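Local coordinates for enterobactin synthetase component F-related protein (Vibrio cholerae serotype O1, PDB 4OXI) that probably uses ATP to activate glycine as glycyl-adenylate, serving a lipopolysaccharide modification pathway that makes the bacterium resistant to antimicrobial peptides, at residues Thr485-Val490 with Val496-Trp501; Tyr545-Leu550 with Lys561-Gln566. All coordinates share one frame; numbering follows the deposited sequence.

Contact 1 (Thr485-Val490 with Val496-Trp501)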
ATOM      1  N   THR A 485     -19.958   4.380  11.712  1.00 32.12           N
ATOM      2  CA  THR A 485     -19.958   3.693  13.000  1.00 31.21           C
ATOM      3  C   THR A 485     -19.345   4.553  14.095  1.00 34.90           C
ATOM      4  O   THR A 485     -19.878   4.636  15.204  1.00 37.82           O
ATOM      5  CB  THR A 485     -19.204   2.356  12.897  1.00 37.98           C
ATOM      6  OG1 THR A 485     -19.975   1.448  12.098  1.00 33.64           O
ATOM      7  CG2 THR A 485     -18.959   1.747  14.276  1.00 36.95           C
ATOM      8  N   VAL A 486     -18.229   5.203  13.775  1.00 35.04           N
ATOM      9  CA  VAL A 486     -17.550   6.093  14.714  1.00 32.13           C
ATOM     10  C   VAL A 486     -18.393   7.340  14.991  1.00 34.01           C
ATOM     11  O   VAL A 486     -18.541   7.758  16.142  1.00 34.31           O
ATOM     12  CB  VAL A 486     -16.144   6.508  14.189  1.00 37.66           C
ATOM     13  CG1 VAL A 486     -15.588   7.694  14.982  1.00 31.12           C
ATOM     14  CG2 VAL A 486     -15.168   5.305  14.207  1.00 32.16           C
ATOM     15  N   VAL A 487     -18.949   7.935  13.937  1.00 34.26           N
ATOM     16  CA  VAL A 487     -19.751   9.148  14.094  1.00 34.87           C
ATOM     17  C   VAL A 487     -21.030   8.862  14.898  1.00 34.34           C
ATOM     18  O   VAL A 487     -21.422   9.669  15.740  1.00 35.04           O
ATOM     19  CB  VAL A 487     -20.054   9.819  12.729  1.00 34.33           C
ATOM     20  CG1 VAL A 487     -21.115  10.893  12.871  1.00 31.37           C
ATOM     21  CG2 VAL A 487     -18.774  10.403  12.121  1.00 31.30           C
ATOM     22  N   ARG A 488     -21.655   7.707  14.653  1.00 31.40           N
ATOM     23  CA  ARG A 488     -22.813   7.263  15.438  1.00 37.13           C
ATOM     24  C   ARG A 488     -22.507   7.164  16.931  1.00 41.81           C
ATOM     25  O   ARG A 488     -23.293   7.638  17.755  1.00 42.55           O
ATOM     26  CB  ARG A 488     -23.342   5.908  14.952  1.00 32.17           C
ATOM     27  CG  ARG A 488     -24.384   6.009  13.862  1.00 34.70           C
ATOM     28  CD  ARG A 488     -24.964   4.643  13.473  1.00 35.47           C
ATOM     29  NE  ARG A 488     -25.689   4.778  12.216  1.00 35.18           N
ATOM     30  CZ  ARG A 488     -26.947   5.202  12.122  1.00 41.73           C
ATOM     31  NH1 ARG A 488     -27.638   5.496  13.222  1.00 33.76           N
ATOM     32  NH2 ARG A 488     -27.523   5.327  10.927  1.00 38.17           N
ATOM     33  N   ARG A 489     -21.385   6.528  17.267  1.00 34.78           N
ATOM     34  CA  ARG A 489     -20.941   6.397  18.656  1.00 41.51           C
ATOM     35  C   ARG A 489     -20.762   7.758  19.316  1.00 43.40           C
ATOM     36  O   ARG A 489     -21.252   7.998  20.417  1.00 43.79           O
ATOM     37  CB  ARG A 489     -19.593   5.673  18.725  1.00 43.72           C
ATOM     38  CG  ARG A 489     -19.666   4.164  18.862  1.00 53.96           C
ATOM     39  CD  ARG A 489     -18.439   3.637  19.622  1.00 56.52           C
ATOM     40  NE  ARG A 489     -17.180   4.174  19.102  1.00 53.82           N
ATOM     41  CZ  ARG A 489     -16.464   3.609  18.130  1.00 51.40           C
ATOM     42  NH1 ARG A 489     -15.330   4.167  17.727  1.00 49.28           N
ATOM     43  NH2 ARG A 489     -16.870   2.482  17.560  1.00 48.10           N
ATOM     44  N   VAL A 490     -20.038   8.637  18.628  1.00 39.04           N
ATOM     45  CA  VAL A 490     -19.638   9.923  19.174  1.00 37.97           C
ATOM     46  C   VAL A 490     -20.824  10.895  19.282  1.00 40.05           C
ATOM     47  O   VAL A 490     -20.928  11.650  20.244  1.00 43.44           O
ATOM     48  CB  VAL A 490     -18.497  10.529  18.328  1.00 39.46           C
ATOM     49  CG1 VAL A 490     -18.227  11.953  18.730  1.00 40.59           C
ATOM     50  CG2 VAL A 490     -17.226   9.685  18.453  1.00 34.70           C
ATOM     51  N   VAL A 496     -27.503   8.890  10.571  1.00 36.96           N
ATOM     52  CA  VAL A 496     -26.185   9.405  10.176  1.00 32.27           C
ATOM     53  C   VAL A 496     -25.852   8.972   8.752  1.00 37.14           C
ATOM     54  O   VAL A 496     -26.030   7.805   8.408  1.00 35.87           O
ATOM     55  CB  VAL A 496     -25.056   8.851  11.071  1.00 30.79           C
ATOM     56  CG1 VAL A 496     -23.698   9.235  10.513  1.00 32.41           C
ATOM     57  CG2 VAL A 496     -25.179   9.324  12.497  1.00 32.51           C
ATOM     58  N   ALA A 497     -25.373   9.902   7.928  1.00 31.62           N
ATOM     59  CA  ALA A 497     -24.858   9.560   6.600  1.00 28.99           C
ATOM     60  C   ALA A 497     -23.466  10.157   6.399  1.00 34.80           C
ATOM     61  O   ALA A 497     -23.226  11.319   6.768  1.00 36.13           O
ATOM     62  CB  ALA A 497     -25.800  10.053   5.514  1.00 28.61           C
ATOM     63  N   ILE A 498     -22.547   9.374   5.834  1.00 28.54           N
ATOM     64  CA  ILE A 498     -21.208   9.875   5.534  1.00 26.95           C
ATOM     65  C   ILE A 498     -21.086   9.989   4.019  1.00 28.53           C
ATOM     66  O   ILE A 498     -21.356   9.032   3.303  1.00 29.73           O
ATOM     67  CB  ILE A 498     -20.104   8.958   6.090  1.00 26.49           C
ATOM     68  CG1 ILE A 498     -20.334   8.672   7.569  1.00 25.77           C
ATOM     69  CG2 ILE A 498     -18.727   9.573   5.875  1.00 26.27           C
ATOM     70  CD1 ILE A 498     -20.144   9.892   8.504  1.00 26.53           C
ATOM     71  N   VAL A 499     -20.702  11.164   3.532  1.00 28.61           N
ATOM     72  CA  VAL A 499     -20.690  11.422   2.100  1.00 29.88           C
ATOM     73  C   VAL A 499     -19.302  11.854   1.656  1.00 29.99           C
ATOM     74  O   VAL A 499     -18.718  12.757   2.257  1.00 32.67           O
ATOM     75  CB  VAL A 499     -21.679  12.539   1.734  1.00 31.38           C
ATOM     76  CG1 VAL A 499     -21.624  12.819   0.255  1.00 31.56           C
ATOM     77  CG2 VAL A 499     -23.086  12.151   2.143  1.00 33.29           C
ATOM     78  N   PRO A 500     -18.759  11.197   0.615  1.00 30.08           N
ATOM     79  CA  PRO A 500     -17.501  11.662   0.015  1.00 30.41           C
ATOM     80  C   PRO A 500     -17.720  13.039  -0.595  1.00 28.03           C
ATOM     81  O   PRO A 500     -18.609  13.184  -1.441  1.00 32.82           O
ATOM     82  CB  PRO A 500     -17.243  10.645  -1.100  1.00 25.18           C
ATOM     83  CG  PRO A 500     -18.015   9.416  -0.678  1.00 34.09           C
ATOM     84  CD  PRO A 500     -19.251   9.958  -0.014  1.00 28.32           C
ATOM     85  N   TRP A 501     -16.921  14.014  -0.177  1.00 29.25           N
ATOM     86  CA  TRP A 501     -17.067  15.400  -0.620  1.00 32.56           C
ATOM     87  C   TRP A 501     -15.907  16.231  -0.082  1.00 32.22           C
ATOM     88  O   TRP A 501     -15.523  16.066   1.075  1.00 33.82           O
ATOM     89  CB  TRP A 501     -18.382  15.991  -0.101  1.00 34.75           C
ATOM     90  CG  TRP A 501     -18.679  17.299  -0.730  1.00 35.90           C
ATOM     91  CD1 TRP A 501     -18.372  18.546  -0.243  1.00 33.06           C
ATOM     92  CD2 TRP A 501     -19.307  17.501  -2.000  1.00 33.17           C
ATOM     93  NE1 TRP A 501     -18.779  19.507  -1.142  1.00 37.49           N
ATOM     94  CE2 TRP A 501     -19.355  18.890  -2.227  1.00 36.29           C
ATOM     95  CE3 TRP A 501     -19.827  16.638  -2.971  1.00 36.24           C
ATOM     96  CZ2 TRP A 501     -19.919  19.436  -3.385  1.00 38.16           C
ATOM     97  CZ3 TRP A 501     -20.383  17.180  -4.122  1.00 38.10           C
ATOM     98  CH2 TRP A 501     -20.424  18.564  -4.319  1.00 37.04           C
TER
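Val-487, Arg-488, Val-496 and Ile-498 join helix 480-491 to the strand that follows it, an alpha-beta unit of the small C-terminal part of this adenylation enzyme. The helix runs at 140° to the strand, with the local axes 8.7 Å apart at their closest, so the chain nearly reverses and side chains from both partners meet between them.

Val-487 sits at the centre and serves two neighbours with its two methyls. The side chains of Val-487 and Val-496 cross at a slant, and Val-487 CG1, anti to the backbone N (chi1 168°), meets Val-496 CG1 at 3.9 Å. Val-487 CG2 meets Ile-498 CD1 tip to tip, also at 3.9 Å. The fork thus spans two alternate residues of the strand, Val-496 and Ile-498, with Ala-497 between them turned to the sheet's other side. Strand 512-516 and Glu-484 of the same helix also touch Ile-498.

Arg-488 works at the border of this apolar patch. Its extended chain runs past Val-496 in the reverse direction, and the methylene CG packs on Val-496 CG2 at 3.7 Å. The guanidinium finds its polar partners close by in the chain: NE forms a salt bridge with Glu-484 OE1, and NH1 is hydrogen-bonded to His-494 O in the turn between helix and strand. With these bonds fixing its position, the guanidinium turns one face to Val-496 N, and Arg-488 NH2 lies 3.6 Å from Val-496 N in a contact that is not a hydrogen bond.

Contact 2 (Tyr545-Leu550 with Lys561-Gln566)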
ATOM      1  N   TYR A 545     -23.479  18.520   9.088  1.00 39.51           N
ATOM      2  CA  TYR A 545     -24.794  19.095   8.832  1.00 35.76           C
ATOM      3  C   TYR A 545     -25.849  18.402   9.700  1.00 38.77           C
ATOM      4  O   TYR A 545     -25.847  17.169   9.842  1.00 34.24           O
ATOM      5  CB  TYR A 545     -25.158  18.984   7.345  1.00 36.74           C
ATOM      6  CG  TYR A 545     -24.194  19.701   6.412  1.00 41.69           C
ATOM      7  CD1 TYR A 545     -24.465  20.982   5.954  1.00 48.78           C
ATOM      8  CD2 TYR A 545     -23.011  19.099   5.996  1.00 40.29           C
ATOM      9  CE1 TYR A 545     -23.591  21.651   5.105  1.00 47.80           C
ATOM     10  CE2 TYR A 545     -22.125  19.762   5.151  1.00 46.64           C
ATOM     11  CZ  TYR A 545     -22.425  21.039   4.708  1.00 51.65           C
ATOM     12  OH  TYR A 545     -21.561  21.714   3.875  1.00 54.21           O
ATOM     13  N   ALA A 546     -26.714  19.207  10.315  1.00 36.84           N
ATOM     14  CA  ALA A 546     -27.904  18.695  10.987  1.00 36.38           C
ATOM     15  C   ALA A 546     -29.051  18.832   9.993  1.00 36.54           C
ATOM     16  O   ALA A 546     -29.414  19.948   9.597  1.00 35.18           O
ATOM     17  CB  ALA A 546     -28.194  19.484  12.260  1.00 33.03           C
ATOM     18  N   ILE A 547     -29.596  17.700   9.558  1.00 31.81           N
ATOM     19  CA  ILE A 547     -30.584  17.710   8.486  1.00 32.42           C
ATOM     20  C   ILE A 547     -31.830  16.959   8.950  1.00 32.17           C
ATOM     21  O   ILE A 547     -31.722  15.958   9.662  1.00 33.17           O
ATOM     22  CB  ILE A 547     -29.992  17.113   7.170  1.00 31.83           C
ATOM     23  CG1 ILE A 547     -30.902  17.393   5.968  1.00 31.41           C
ATOM     24  CG2 ILE A 547     -29.718  15.614   7.312  1.00 28.43           C
ATOM     25  CD1 ILE A 547     -30.290  16.982   4.634  1.00 34.15           C
ATOM     26  N   GLU A 548     -33.004  17.463   8.583  1.00 33.66           N
ATOM     27  CA  GLU A 548     -34.265  16.894   9.060  1.00 34.33           C
ATOM     28  C   GLU A 548     -34.468  15.462   8.585  1.00 33.50           C
ATOM     29  O   GLU A 548     -34.822  14.592   9.379  1.00 33.13           O
ATOM     30  CB  GLU A 548     -35.463  17.764   8.637  1.00 28.98           C
ATOM     31  CG  GLU A 548     -35.485  19.115   9.323  1.00 32.74           C
ATOM     32  CD  GLU A 548     -36.828  19.845   9.221  1.00 37.06           C
ATOM     33  OE1 GLU A 548     -36.976  20.896   9.893  1.00 35.66           O
ATOM     34  OE2 GLU A 548     -37.726  19.384   8.481  1.00 35.28           O
ATOM     35  N   GLN A 549     -34.247  15.232   7.293  1.00 36.49           N
ATOM     36  CA  GLN A 549     -34.447  13.924   6.671  1.00 36.29           C
ATOM     37  C   GLN A 549     -33.326  13.641   5.671  1.00 39.02           C
ATOM     38  O   GLN A 549     -32.883  14.545   4.956  1.00 42.12           O
ATOM     39  CB  GLN A 549     -35.773  13.894   5.893  1.00 38.40           C
ATOM     40  CG  GLN A 549     -37.012  14.359   6.650  1.00 40.63           C
ATOM     41  CD  GLN A 549     -37.809  13.203   7.247  1.00 48.88           C
ATOM     42  OE1 GLN A 549     -37.247  12.184   7.663  1.00 51.32           O
ATOM     43  NE2 GLN A 549     -39.128  13.360   7.287  1.00 51.90           N
ATOM     44  N   LEU A 550     -32.884  12.386   5.602  1.00 42.58           N
ATOM     45  CA  LEU A 550     -31.978  11.952   4.538  1.00 41.77           C
ATOM     46  C   LEU A 550     -32.791  11.589   3.293  1.00 44.08           C
ATOM     47  O   LEU A 550     -33.909  11.087   3.407  1.00 46.93           O
ATOM     48  CB  LEU A 550     -31.152  10.743   4.986  1.00 37.76           C
ATOM     49  CG  LEU A 550     -30.250  10.925   6.215  1.00 39.66           C
ATOM     50  CD1 LEU A 550     -29.486   9.648   6.535  1.00 35.64           C
ATOM     51  CD2 LEU A 550     -29.281  12.084   6.012  1.00 33.89           C
ATOM     52  N   LYS A 561     -25.748  10.238  -3.715  1.00 48.98           N
ATOM     53  CA  LYS A 561     -25.712  11.197  -4.826  1.00 49.84           C
ATOM     54  C   LYS A 561     -26.546  12.450  -4.569  1.00 49.22           C
ATOM     55  O   LYS A 561     -26.091  13.566  -4.832  1.00 48.74           O
ATOM     56  CB  LYS A 561     -26.143  10.534  -6.140  1.00 53.45           C
ATOM     57  CG  LYS A 561     -25.178   9.455  -6.626  1.00 58.59           C
ATOM     58  CD  LYS A 561     -25.553   8.924  -8.004  1.00 63.02           C
ATOM     59  CE  LYS A 561     -24.469   7.988  -8.542  1.00 67.77           C
ATOM     60  NZ  LYS A 561     -23.180   8.700  -8.798  1.00 63.48           N
ATOM     61  N   ALA A 562     -27.755  12.268  -4.041  1.00 47.34           N
ATOM     62  CA  ALA A 562     -28.656  13.395  -3.780  1.00 46.71           C
ATOM     63  C   ALA A 562     -28.040  14.361  -2.769  1.00 47.09           C
ATOM     64  O   ALA A 562     -28.138  15.587  -2.911  1.00 47.20           O
ATOM     65  CB  ALA A 562     -30.007  12.890  -3.294  1.00 42.13           C
ATOM     66  N   LEU A 563     -27.402  13.799  -1.747  1.00 44.46           N
ATOM     67  CA  LEU A 563     -26.685  14.603  -0.772  1.00 44.32           C
ATOM     68  C   LEU A 563     -25.521  15.332  -1.457  1.00 46.99           C
ATOM     69  O   LEU A 563     -25.243  16.497  -1.157  1.00 44.99           O
ATOM     70  CB  LEU A 563     -26.212  13.728   0.394  1.00 38.53           C
ATOM     71  CG  LEU A 563     -27.321  13.245   1.338  1.00 42.29           C
ATOM     72  CD1 LEU A 563     -26.841  12.112   2.234  1.00 33.94           C
ATOM     73  CD2 LEU A 563     -27.840  14.409   2.191  1.00 36.15           C
ATOM     74  N   GLN A 564     -24.861  14.656  -2.398  1.00 45.18           N
ATOM     75  CA  GLN A 564     -23.799  15.291  -3.176  1.00 45.86           C
ATOM     76  C   GLN A 564     -24.350  16.459  -3.998  1.00 45.27           C
ATOM     77  O   GLN A 564     -23.783  17.558  -3.982  1.00 46.26           O
ATOM     78  CB  GLN A 564     -23.041  14.260  -4.029  1.00 42.85           C
ATOM     79  CG  GLN A 564     -22.171  13.357  -3.151  1.00 43.08           C
ATOM     80  CD  GLN A 564     -21.478  12.221  -3.876  1.00 40.12           C
ATOM     81  OE1 GLN A 564     -22.014  11.630  -4.809  1.00 42.94           O
ATOM     82  NE2 GLN A 564     -20.273  11.895  -3.420  1.00 35.70           N
ATOM     83  N   GLN A 565     -25.478  16.233  -4.669  1.00 47.04           N
ATOM     84  CA  GLN A 565     -26.142  17.288  -5.431  1.00 48.04           C
ATOM     85  C   GLN A 565     -26.502  18.460  -4.527  1.00 50.97           C
ATOM     86  O   GLN A 565     -26.308  19.623  -4.893  1.00 51.09           O
ATOM     87  CB  GLN A 565     -27.408  16.759  -6.108  1.00 50.26           C
ATOM     88  CG  GLN A 565     -27.199  15.553  -7.005  1.00 53.88           C
ATOM     89  CD  GLN A 565     -28.502  15.036  -7.598  1.00 70.36           C
ATOM     90  OE1 GLN A 565     -29.407  15.816  -7.914  1.00 79.47           O
ATOM     91  NE2 GLN A 565     -28.605  13.715  -7.748  1.00 63.70           N
ATOM     92  N   GLN A 566     -27.025  18.155  -3.342  1.00 50.31           N
ATOM     93  CA  GLN A 566     -27.407  19.210  -2.411  1.00 45.73           C
ATOM     94  C   GLN A 566     -26.206  20.035  -2.005  1.00 45.17           C
ATOM     95  O   GLN A 566     -26.263  21.262  -2.010  1.00 51.55           O
ATOM     96  CB  GLN A 566     -28.090  18.640  -1.175  1.00 45.93           C
ATOM     97  CG  GLN A 566     -28.336  19.700  -0.106  1.00 49.75           C
ATOM     98  CD  GLN A 566     -29.340  19.262   0.942  1.00 50.72           C
ATOM     99  OE1 GLN A 566     -30.153  18.361   0.710  1.00 46.77           O
ATOM    100  NE2 GLN A 566     -29.289  19.903   2.106  1.00 46.60           N
TER
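Leu-550 and Leu-563 mark the nearest backbone approach, 8.0 Å between their CA atoms, as the chain leaving strand 543-546 passes alongside the C-terminal helix 560-568 with no hydrogen bond between the two segments.

Side chains alone bridge this gap, and Leu-563 is the common partner. Its two methyls divide the work: CD2 meets Ile-547 CD1 at 4.3 Å, while CD1 stands 4.5 Å from Leu-550 CD2. These are easy van der Waals spacings, and the buried area is correspondingly modest, 131 Å² for both sides together.

Ile-547 points toward the helix. With CG1 anti to the backbone N (chi1 -168°) and the chain extended beyond it, CD1 is carried out toward the helix. There it also encounters Gln-566, whose own extended side chain comes from the opposite direction. The methyl lies near both ends of the amide, 4.0 Å from Gln-566 NE2 and 4.2 Å from Gln-566 OE1, a polar rim along the apolar patch.

Beneath the contact lies the three-stranded sheet. Phe-515 of strand 512-516 touches Ile-547, Leu-550 and Leu-563 alike, and Ala-497 of strand 496-500 touches both leucines. Helix 560-568 therefore packs on one face of this sheet, with Ile-547 and Leu-550, from the chain after Tyr-545 and Ala-546, meeting the helix through Leu-563 and Gln-566.

In the fold
Contact 1 closes before contact 2 opens along the chain, and their centres lie 13 Å apart. Both are built on the mixed sheet ordered 496-500, 512-516, 543-546, but on its two faces: helix 480-491 packs on the side of Val-496 and Ile-498, helix 560-568 on that of Ala-497 and Val-499. Strand 496-500 is thus sandwiched between the helices. The contacts touch directly where Gln-564 NE2 probably donates a hydrogen bond to Pro-500 O (2.9 Å) and Val-499 packs on Leu-563. Together they illustrate the layered core of the small C-terminal domain, which in related adenylate-forming enzymes moves relative to the larger N-terminal part during catalysis.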